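PDB 2OV3: periplasmic binding protein component of an ABC type zinc uptake transporter from Synechocystis sp., which binds zinc in the periplasm and probably delivers it to the membrane components of an ABC transporter for uptake. Local coordinates for residues E17-D22 with T115-L120; V28-N33 with Q64-K69; A169-A172 with N176-Q179; Q196-A201 with E221-E226. All coordinates share one frame; numbering follows the deposited sequence.

Interaction 1 (E17-D22 with T115-L120); sequences EKIGGD and TIAKEL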
# COMPACT_ATOMS: atom_id res chain seq x y z
N GLU A 17 -0.80 -14.39 -5.84
CA GLU A 17 -1.26 -15.70 -5.41
C GLU A 17 -2.72 -15.87 -5.79
O GLU A 17 -3.12 -16.91 -6.32
CB GLU A 17 -1.06 -15.86 -3.90
CG GLU A 17 -0.31 -17.12 -3.50
CD GLU A 17 1.15 -17.11 -3.93
OE1 GLU A 17 1.85 -16.12 -3.65
OE2 GLU A 17 1.61 -18.10 -4.53
N LYS A 18 -3.53 -14.85 -5.52
CA LYS A 18 -4.95 -14.88 -5.86
C LYS A 18 -5.16 -15.09 -7.36
O LYS A 18 -6.08 -15.79 -7.76
CB LYS A 18 -5.62 -13.56 -5.45
CG LYS A 18 -5.88 -13.43 -3.96
CD LYS A 18 -7.01 -14.35 -3.51
CE LYS A 18 -7.26 -14.20 -2.02
NZ LYS A 18 -8.40 -15.00 -1.52
N ILE A 19 -4.29 -14.48 -8.17
CA ILE A 19 -4.37 -14.55 -9.62
C ILE A 19 -3.67 -15.74 -10.26
O ILE A 19 -4.19 -16.36 -11.18
CB ILE A 19 -3.80 -13.28 -10.25
CG1 ILE A 19 -4.58 -12.05 -9.75
CG2 ILE A 19 -3.85 -13.37 -11.78
CD1 ILE A 19 -3.97 -10.73 -10.15
N GLY A 20 -2.48 -16.06 -9.77
CA GLY A 20 -1.70 -17.15 -10.35
C GLY A 20 -1.86 -18.53 -9.76
O GLY A 20 -1.64 -19.52 -10.46
N GLY A 21 -2.22 -18.61 -8.48
CA GLY A 21 -2.37 -19.90 -7.84
C GLY A 21 -1.05 -20.65 -7.83
O GLY A 21 -0.01 -20.05 -7.57
N ASP A 22 -1.10 -21.95 -8.13
CA ASP A 22 0.10 -22.79 -8.15
C ASP A 22 0.86 -22.68 -9.47
O ASP A 22 1.79 -23.44 -9.72
CB ASP A 22 -0.27 -24.25 -7.86
CG ASP A 22 -1.28 -24.83 -8.85
OD1 ASP A 22 -1.88 -25.88 -8.54
OD2 ASP A 22 -1.46 -24.24 -9.94
N THR A 115 -4.28 -6.00 -14.63
CA THR A 115 -3.10 -5.81 -15.45
C THR A 115 -2.16 -6.99 -15.25
O THR A 115 -1.50 -7.43 -16.19
CB THR A 115 -2.39 -4.51 -15.09
OG1 THR A 115 -3.26 -3.40 -15.38
CG2 THR A 115 -1.11 -4.37 -15.90
N ILE A 116 -2.11 -7.51 -14.03
CA ILE A 116 -1.23 -8.65 -13.75
C ILE A 116 -1.66 -9.88 -14.52
O ILE A 116 -0.86 -10.54 -15.17
CB ILE A 116 -1.24 -9.03 -12.27
CG1 ILE A 116 -0.83 -7.84 -11.41
CG2 ILE A 116 -0.32 -10.22 -12.06
CD1 ILE A 116 0.39 -7.12 -11.90
N ALA A 117 -2.95 -10.19 -14.40
CA ALA A 117 -3.55 -11.34 -15.05
C ALA A 117 -3.32 -11.26 -16.56
O ALA A 117 -2.79 -12.20 -17.16
CB ALA A 117 -5.04 -11.38 -14.75
N LYS A 118 -3.71 -10.14 -17.15
CA LYS A 118 -3.53 -9.94 -18.57
C LYS A 118 -2.09 -10.28 -18.96
O LYS A 118 -1.85 -11.01 -19.92
CB LYS A 118 -3.84 -8.49 -18.94
CG LYS A 118 -3.81 -8.20 -20.43
CD LYS A 118 -4.11 -6.74 -20.71
CE LYS A 118 -4.15 -6.47 -22.21
NZ LYS A 118 -2.88 -6.90 -22.86
N GLU A 119 -1.13 -9.78 -18.18
CA GLU A 119 0.27 -10.02 -18.46
C GLU A 119 0.73 -11.46 -18.23
O GLU A 119 1.59 -11.96 -18.95
CB GLU A 119 1.12 -9.04 -17.64
CG GLU A 119 0.83 -7.58 -17.99
CD GLU A 119 1.26 -7.22 -19.41
OE1 GLU A 119 2.46 -6.95 -19.62
OE2 GLU A 119 0.39 -7.23 -20.33
N LEU A 120 0.16 -12.13 -17.23
CA LEU A 120 0.51 -13.51 -16.96
C LEU A 120 -0.03 -14.42 -18.07
O LEU A 120 0.57 -15.45 -18.40
CB LEU A 120 -0.05 -13.96 -15.60
CG LEU A 120 0.63 -13.42 -14.33
CD1 LEU A 120 -0.13 -13.89 -13.09
CD2 LEU A 120 2.09 -13.89 -14.26
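Ile19 turns its two branches different ways: CG2 lies anti to the backbone N, while CG1 stands beside that N (chi1 -59°) and runs on extended to CD1 (chi2 171°). The branching lets one side chain meet two successive turns of helix 106-123. At one prong, CD1 comes up against the root of Ile116, 3.9 Å from Ile116 CB, and the two side chains cross at about a right angle; the end of Ile116 leads away from the segment 17-22, and its side chain also touches Leu16, Ile80 and Ser82. At the other prong, CG2 sits between neighbours a turn apart, 3.8 Å from Ala117 CB and 4.0 Å from Leu120 CD1. The small methyl of Ala117 lets the chains come close here, with the CA atoms of Ile19 and Ala117 6.4 Å apart. Shortening Ile19 to an alanine would probably open a gap between the two helices and leave Ile116, Ala117 and Leu120 without their shared partner. In the fold, helix 10-20, which follows strand 3-7 of the first parallel sheet, packs here on helix 106-123, which follows strand 78-81 of that sheet; Leu135 and Tyr131 of helix 128-153 border the contact. All the touching side chains are buried and aliphatic, so van der Waals packing and exclusion of water join the helices, with shape rather than directional bonding setting the fit.

Interaction 2 (V28-N33 with Q64-K69); sequences VLVPGN and QPWLEK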
# COMPACT_ATOMS: atom_id res chain seq x y z
N VAL A 28 9.46 -11.82 -3.14
CA VAL A 28 9.28 -10.44 -2.68
C VAL A 28 10.64 -9.82 -2.44
O VAL A 28 11.48 -10.40 -1.77
CB VAL A 28 8.46 -10.37 -1.36
CG1 VAL A 28 8.21 -8.92 -0.95
CG2 VAL A 28 7.13 -11.08 -1.55
N LEU A 29 10.85 -8.63 -2.99
CA LEU A 29 12.10 -7.93 -2.84
C LEU A 29 12.17 -7.22 -1.49
O LEU A 29 13.19 -7.30 -0.80
CB LEU A 29 12.26 -6.91 -3.97
CG LEU A 29 13.56 -6.09 -3.89
CD1 LEU A 29 14.74 -7.01 -4.20
CD2 LEU A 29 13.54 -4.92 -4.87
N VAL A 30 11.11 -6.52 -1.09
CA VAL A 30 11.14 -5.82 0.19
C VAL A 30 10.35 -6.52 1.31
O VAL A 30 9.13 -6.73 1.21
CB VAL A 30 10.61 -4.36 0.06
CG1 VAL A 30 10.86 -3.58 1.35
CG2 VAL A 30 11.31 -3.65 -1.11
N PRO A 31 11.04 -6.89 2.40
CA PRO A 31 10.41 -7.55 3.54
C PRO A 31 9.37 -6.61 4.15
O PRO A 31 9.51 -5.39 4.07
CB PRO A 31 11.59 -7.80 4.50
CG PRO A 31 12.80 -7.82 3.61
CD PRO A 31 12.49 -6.72 2.62
N GLY A 32 8.34 -7.18 4.76
CA GLY A 32 7.28 -6.39 5.35
C GLY A 32 7.68 -5.46 6.49
O GLY A 32 7.05 -4.42 6.69
N ASN A 33 8.71 -5.83 7.25
CA ASN A 33 9.16 -5.00 8.35
C ASN A 33 10.15 -3.94 7.89
O ASN A 33 10.78 -3.30 8.73
CB ASN A 33 9.80 -5.86 9.43
CG ASN A 33 10.84 -6.81 8.88
OD1 ASN A 33 11.46 -6.54 7.84
ND2 ASN A 33 11.05 -7.93 9.58
N GLN A 64 11.83 3.30 -8.48
CA GLN A 64 12.87 4.16 -9.05
C GLN A 64 14.25 3.98 -8.42
O GLN A 64 15.26 4.00 -9.12
CB GLN A 64 12.45 5.63 -8.94
CG GLN A 64 13.53 6.58 -9.41
CD GLN A 64 13.89 6.36 -10.87
OE1 GLN A 64 15.00 6.67 -11.30
NE2 GLN A 64 12.94 5.82 -11.64
N PRO A 65 14.31 3.83 -7.09
CA PRO A 65 15.59 3.65 -6.42
C PRO A 65 16.40 2.46 -6.93
O PRO A 65 17.63 2.53 -7.01
CB PRO A 65 15.20 3.48 -4.96
CG PRO A 65 13.97 4.34 -4.85
CD PRO A 65 13.22 4.00 -6.11
N TRP A 66 15.73 1.38 -7.29
CA TRP A 66 16.44 0.20 -7.79
C TRP A 66 16.03 -0.19 -9.21
O TRP A 66 16.48 -1.21 -9.73
CB TRP A 66 16.21 -1.01 -6.86
CG TRP A 66 15.40 -0.71 -5.63
CD1 TRP A 66 15.79 0.01 -4.54
CD2 TRP A 66 14.03 -1.06 -5.40
NE1 TRP A 66 14.76 0.13 -3.64
CE2 TRP A 66 13.66 -0.52 -4.14
CE3 TRP A 66 13.08 -1.79 -6.13
CZ2 TRP A 66 12.38 -0.68 -3.60
CZ3 TRP A 66 11.80 -1.95 -5.59
CH2 TRP A 66 11.47 -1.39 -4.34
N LEU A 67 15.19 0.63 -9.83
CA LEU A 67 14.70 0.36 -11.17
C LEU A 67 15.78 -0.11 -12.14
O LEU A 67 15.63 -1.12 -12.81
CB LEU A 67 14.04 1.62 -11.75
CG LEU A 67 12.82 1.31 -12.63
CD1 LEU A 67 12.24 2.61 -13.17
CD2 LEU A 67 13.20 0.37 -13.75
N GLU A 68 16.88 0.64 -12.18
CA GLU A 68 17.98 0.31 -13.06
C GLU A 68 18.67 -0.99 -12.68
O GLU A 68 18.97 -1.81 -13.55
CB GLU A 68 18.97 1.47 -13.10
CG GLU A 68 18.44 2.67 -13.91
CD GLU A 68 18.33 2.36 -15.40
OE1 GLU A 68 19.38 2.28 -16.07
OE2 GLU A 68 17.19 2.17 -15.89
N LYS A 69 18.93 -1.21 -11.39
CA LYS A 69 19.59 -2.45 -10.98
C LYS A 69 18.77 -3.64 -11.43
O LYS A 69 19.33 -4.70 -11.71
CB LYS A 69 19.76 -2.50 -9.46
CG LYS A 69 20.74 -1.48 -8.94
CD LYS A 69 21.28 -1.86 -7.59
CE LYS A 69 21.89 -0.64 -6.92
NZ LYS A 69 20.87 0.45 -6.88
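Leu29 lays its CD2 methyl over one face of the Trp66 indole, above the six-membered ring and displaced toward its rim. The methyl lies 3.8 Å from that ring's centroid and 28° off the normal, a CH-pi contact. Its nearest ring atom is Trp66 CE3, 3.4 Å from Leu29 CD2, with Trp66 CZ3 almost as close. CG of Leu29 is anti to the backbone N (chi1 179°), an extended setting that carries the isopropyl end out to meet the tryptophan arriving from the opposite direction. Val30 adds a second hold, coming in across the tryptophan: its CG2 approaches the far end of the indole obliquely, 3.9 Å from Trp66 CH2. The contact joins the loop that leaves strand 24-28, at the edge of the first parallel sheet, to the residues leading into helix 67-73, beyond strand 54-57 of the same sheet. Tyr55 on that strand and Pro41 from the loop between 24-28 and 43-48 both touch Leu29 and Trp66. Trp66 NE1 also makes a weak hydrogen bond to Tyr39 O. The zinc site is not far off: the Trp66 side chain is about 8 Å from that of the zinc ligand His37, and the Val30 side chain is about 10 Å from the bound zinc ion.

Interaction 3 (A169-A172 with N176-Q179); sequences AYFA and NLVQ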
# COMPACT_ATOMS: atom_id res chain seq x y z
N ALA A 169 -3.41 7.61 1.47
CA ALA A 169 -4.14 8.64 0.73
C ALA A 169 -5.22 8.06 -0.20
O ALA A 169 -6.32 8.61 -0.29
CB ALA A 169 -3.16 9.49 -0.07
N TYR A 170 -4.88 6.97 -0.89
CA TYR A 170 -5.81 6.33 -1.82
C TYR A 170 -6.90 5.59 -1.07
O TYR A 170 -8.04 5.50 -1.53
CB TYR A 170 -5.06 5.36 -2.72
CG TYR A 170 -4.16 6.02 -3.73
CD1 TYR A 170 -4.69 6.60 -4.88
CD2 TYR A 170 -2.78 6.04 -3.56
CE1 TYR A 170 -3.87 7.19 -5.83
CE2 TYR A 170 -1.95 6.63 -4.50
CZ TYR A 170 -2.49 7.20 -5.63
OH TYR A 170 -1.68 7.77 -6.59
N PHE A 171 -6.55 5.03 0.07
CA PHE A 171 -7.51 4.32 0.89
C PHE A 171 -8.47 5.34 1.48
O PHE A 171 -9.67 5.13 1.47
CB PHE A 171 -6.79 3.59 2.01
CG PHE A 171 -7.70 2.95 3.02
CD1 PHE A 171 -8.05 1.61 2.91
CD2 PHE A 171 -8.19 3.68 4.10
CE1 PHE A 171 -8.84 1.00 3.88
CE2 PHE A 171 -8.98 3.07 5.07
CZ PHE A 171 -9.31 1.73 4.96
N ALA A 172 -7.94 6.43 2.00
CA ALA A 172 -8.77 7.46 2.61
C ALA A 172 -9.63 8.20 1.57
O ALA A 172 -10.65 8.78 1.91
CB ALA A 172 -7.90 8.46 3.37
N ASN A 176 -13.81 8.49 1.71
CA ASN A 176 -14.01 9.85 2.20
C ASN A 176 -13.39 10.15 3.56
O ASN A 176 -14.05 10.65 4.47
CB ASN A 176 -15.51 10.16 2.22
CG ASN A 176 -16.19 9.80 0.92
OD1 ASN A 176 -16.92 8.81 0.85
ND2 ASN A 176 -15.93 10.59 -0.14
N LEU A 177 -12.11 9.84 3.68
CA LEU A 177 -11.38 10.08 4.90
C LEU A 177 -10.23 10.99 4.53
O LEU A 177 -9.90 11.15 3.36
CB LEU A 177 -10.80 8.79 5.48
CG LEU A 177 -11.80 7.75 5.96
CD1 LEU A 177 -11.04 6.51 6.36
CD2 LEU A 177 -12.60 8.29 7.13
N VAL A 178 -9.61 11.57 5.56
CA VAL A 178 -8.49 12.46 5.36
C VAL A 178 -7.37 12.05 6.31
O VAL A 178 -7.55 12.05 7.53
CB VAL A 178 -8.88 13.92 5.67
CG1 VAL A 178 -7.74 14.85 5.33
CG2 VAL A 178 -10.14 14.30 4.88
N GLN A 179 -6.21 11.67 5.76
CA GLN A 179 -5.08 11.29 6.60
C GLN A 179 -4.25 12.53 6.87
O GLN A 179 -3.99 13.32 5.97
CB GLN A 179 -4.20 10.20 5.93
CG GLN A 179 -3.26 10.70 4.83
CD GLN A 179 -2.29 9.63 4.30
OE1 GLN A 179 -1.66 9.81 3.26
NE2 GLN A 179 -2.17 8.52 5.04
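Leu177 N donates a nearly straight hydrogen bond to Ala172 O (N-H...O angle 168°); its modelled length of 2.5 Å is too short to be taken literally. The donor lies in the carbonyl plane. This bond reaches back five residues from just beyond the end of helix 169-174, and Asn176 in between has a left-handed backbone (phi 52°); together they are consistent with the outer bond of a Schellman motif. The turn brings the apolar parts together as well: Ala172 CB meets Leu177 CB at 3.6 Å. Farther out on the same side chain, Leu177 CD1 comes obliquely to the Phe171 ring, 4.2 Å from Phe171 CE2. These contacts lie in the beta-alpha-beta unit made by strand 160-163, helix 169-174 and strand 178-181, where the chain leaves the helix and enters the edge strand of the second parallel sheet. Phe161 on strand 160-163 touches Ala172, Leu177 and Gln179. Gln179 stretches from the strand back to the helix start, extended beyond CG, and brings the end of its chain alongside Ala169, Gln179 CD 3.7 Å from Ala169 N. With an alanine here, the side-chain bridge from the strand to the helix start would be gone, and a gap is likely to open beside Ala169 and Phe161. Gln179 also rests on Val163 and Pro166, and its side chain is about 7 Å from that of the zinc ligand His165; the Ala169 side chain is about 6 Å from that of His101, another zinc ligand.

Interaction 4 (Q196-A201 with E221-E226); sequences QLIDTA and EAIAAE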
# COMPACT_ATOMS: atom_id res chain seq x y z
N GLN A 196 1.15 22.68 15.05
CA GLN A 196 -0.13 23.03 14.45
C GLN A 196 -0.98 21.77 14.35
O GLN A 196 -2.20 21.82 14.51
CB GLN A 196 0.08 23.62 13.06
CG GLN A 196 -1.17 23.66 12.22
CD GLN A 196 -2.08 24.82 12.57
OE1 GLN A 196 -1.87 25.94 12.10
NE2 GLN A 196 -3.08 24.56 13.42
N LEU A 197 -0.33 20.64 14.07
CA LEU A 197 -1.04 19.38 13.96
C LEU A 197 -1.64 19.02 15.32
O LEU A 197 -2.81 18.63 15.41
CB LEU A 197 -0.08 18.28 13.47
CG LEU A 197 -0.59 16.83 13.41
CD1 LEU A 197 0.25 16.01 12.41
CD2 LEU A 197 -0.50 16.22 14.79
N ILE A 198 -0.85 19.17 16.38
CA ILE A 198 -1.33 18.86 17.73
C ILE A 198 -2.51 19.72 18.15
O ILE A 198 -3.46 19.23 18.75
CB ILE A 198 -0.23 19.04 18.77
CG1 ILE A 198 0.93 18.09 18.48
CG2 ILE A 198 -0.79 18.77 20.17
CD1 ILE A 198 2.05 18.19 19.46
N ASP A 199 -2.45 21.02 17.86
CA ASP A 199 -3.54 21.90 18.24
C ASP A 199 -4.78 21.60 17.42
O ASP A 199 -5.90 21.67 17.93
CB ASP A 199 -3.15 23.37 18.06
CG ASP A 199 -2.03 23.80 19.01
OD1 ASP A 199 -1.93 23.24 20.13
OD2 ASP A 199 -1.26 24.71 18.63
N THR A 200 -4.59 21.24 16.16
CA THR A 200 -5.72 20.93 15.30
C THR A 200 -6.38 19.66 15.83
O THR A 200 -7.61 19.56 15.89
CB THR A 200 -5.26 20.71 13.86
OG1 THR A 200 -4.86 21.96 13.30
CG2 THR A 200 -6.38 20.10 13.03
N ALA A 201 -5.55 18.71 16.23
CA ALA A 201 -6.03 17.44 16.76
C ALA A 201 -6.83 17.66 18.04
O ALA A 201 -7.94 17.17 18.17
CB ALA A 201 -4.84 16.52 17.04
N GLU A 221 4.43 8.61 19.57
CA GLU A 221 4.13 8.47 20.98
C GLU A 221 4.16 9.83 21.67
O GLU A 221 3.36 10.11 22.57
CB GLU A 221 5.12 7.51 21.62
CG GLU A 221 4.94 6.07 21.14
CD GLU A 221 6.14 5.18 21.37
OE1 GLU A 221 6.10 4.01 20.91
OE2 GLU A 221 7.13 5.64 21.99
N ALA A 222 5.07 10.69 21.23
CA ALA A 222 5.17 12.02 21.80
C ALA A 222 3.93 12.80 21.39
O ALA A 222 3.20 13.31 22.23
CB ALA A 222 6.43 12.71 21.29
N ILE A 223 3.68 12.86 20.08
CA ILE A 223 2.53 13.56 19.55
C ILE A 223 1.27 13.12 20.28
O ILE A 223 0.50 13.95 20.77
CB ILE A 223 2.35 13.26 18.03
CG1 ILE A 223 3.47 13.91 17.23
CG2 ILE A 223 0.99 13.76 17.54
CD1 ILE A 223 3.52 15.41 17.35
N ALA A 224 1.06 11.81 20.35
CA ALA A 224 -0.11 11.25 21.01
C ALA A 224 -0.23 11.71 22.46
O ALA A 224 -1.31 12.11 22.91
CB ALA A 224 -0.04 9.72 20.95
N ALA A 225 0.88 11.65 23.19
CA ALA A 225 0.90 12.08 24.58
C ALA A 225 0.40 13.51 24.68
O ALA A 225 -0.47 13.80 25.50
CB ALA A 225 2.32 11.98 25.13
N GLU A 226 0.93 14.39 23.85
CA GLU A 226 0.53 15.79 23.86
C GLU A 226 -0.93 16.04 23.49
O GLU A 226 -1.55 16.96 24.00
CB GLU A 226 1.41 16.61 22.92
CG GLU A 226 2.63 17.22 23.59
CD GLU A 226 2.29 17.98 24.85
OE1 GLU A 226 1.33 18.79 24.82
OE2 GLU A 226 2.99 17.78 25.88
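Ile198 points its CB toward helix 218-227 and divides there between two residues one turn apart. The short branch, CG2, comes to 4.1 Å from Glu226 CB. The long branch stands beside the backbone N (chi1 -61°) and meets Ile223 twice: CG1 of Ile198 is 3.9 Å from Ile223 CD1, and its terminal CD1 is 3.8 Å from the same methyl. That tip also touches the base of the glutamate, Ile198 CD1 lying 3.9 Å from Glu226 CB. The aliphatic root of Glu226 therefore edges the apolar contact, while its chain bends at chi2 and its carboxylate has a long, weak ion pair with Lys202. A step earlier on helix 193-204, Leu197 CD2 meets the other branch of Ile223, 4.0 Å from Ile223 CG2, its side chain roughly perpendicular to that of the isoleucine. Ile223 is thus held by both branches, and it reaches Val209 of strand 208-212 as well. Within helix 193-204, Gln196 O accepts from both the N and OG1 of Thr200, which approach from opposite faces of its carbonyl plane. The axes of the two short helical segments come within 10.0 Å, at a crossing angle of -41°. Such packing of neighbouring helices belongs to the layered alpha/beta fold: these two precede and follow strand 208-212 in the second parallel sheet and pack against each other on one side of it.

In the fold
Interactions 1 and 2 belong to the lobe built on the sheet of strands 3-7, 24-28, 54-57 and 78-81, interactions 3 and 4 to the one built on strands 160-163, 178-181, 208-212 and 230-234. Along the chain, interaction 2 falls between the two segments of interaction 1; interactions 3 and 4 follow in turn, after the long helix 128-153 that links the lobes. Centres lie about 20 Å apart within each lobe (1 to 2, 3 to 4), and about 43 Å apart for interactions 1 and 4. Interactions 2 and 3 lie nearer the zinc ion, held by His37, His101 and His165 in the cleft between the lobes, as in metal-binding proteins of this family.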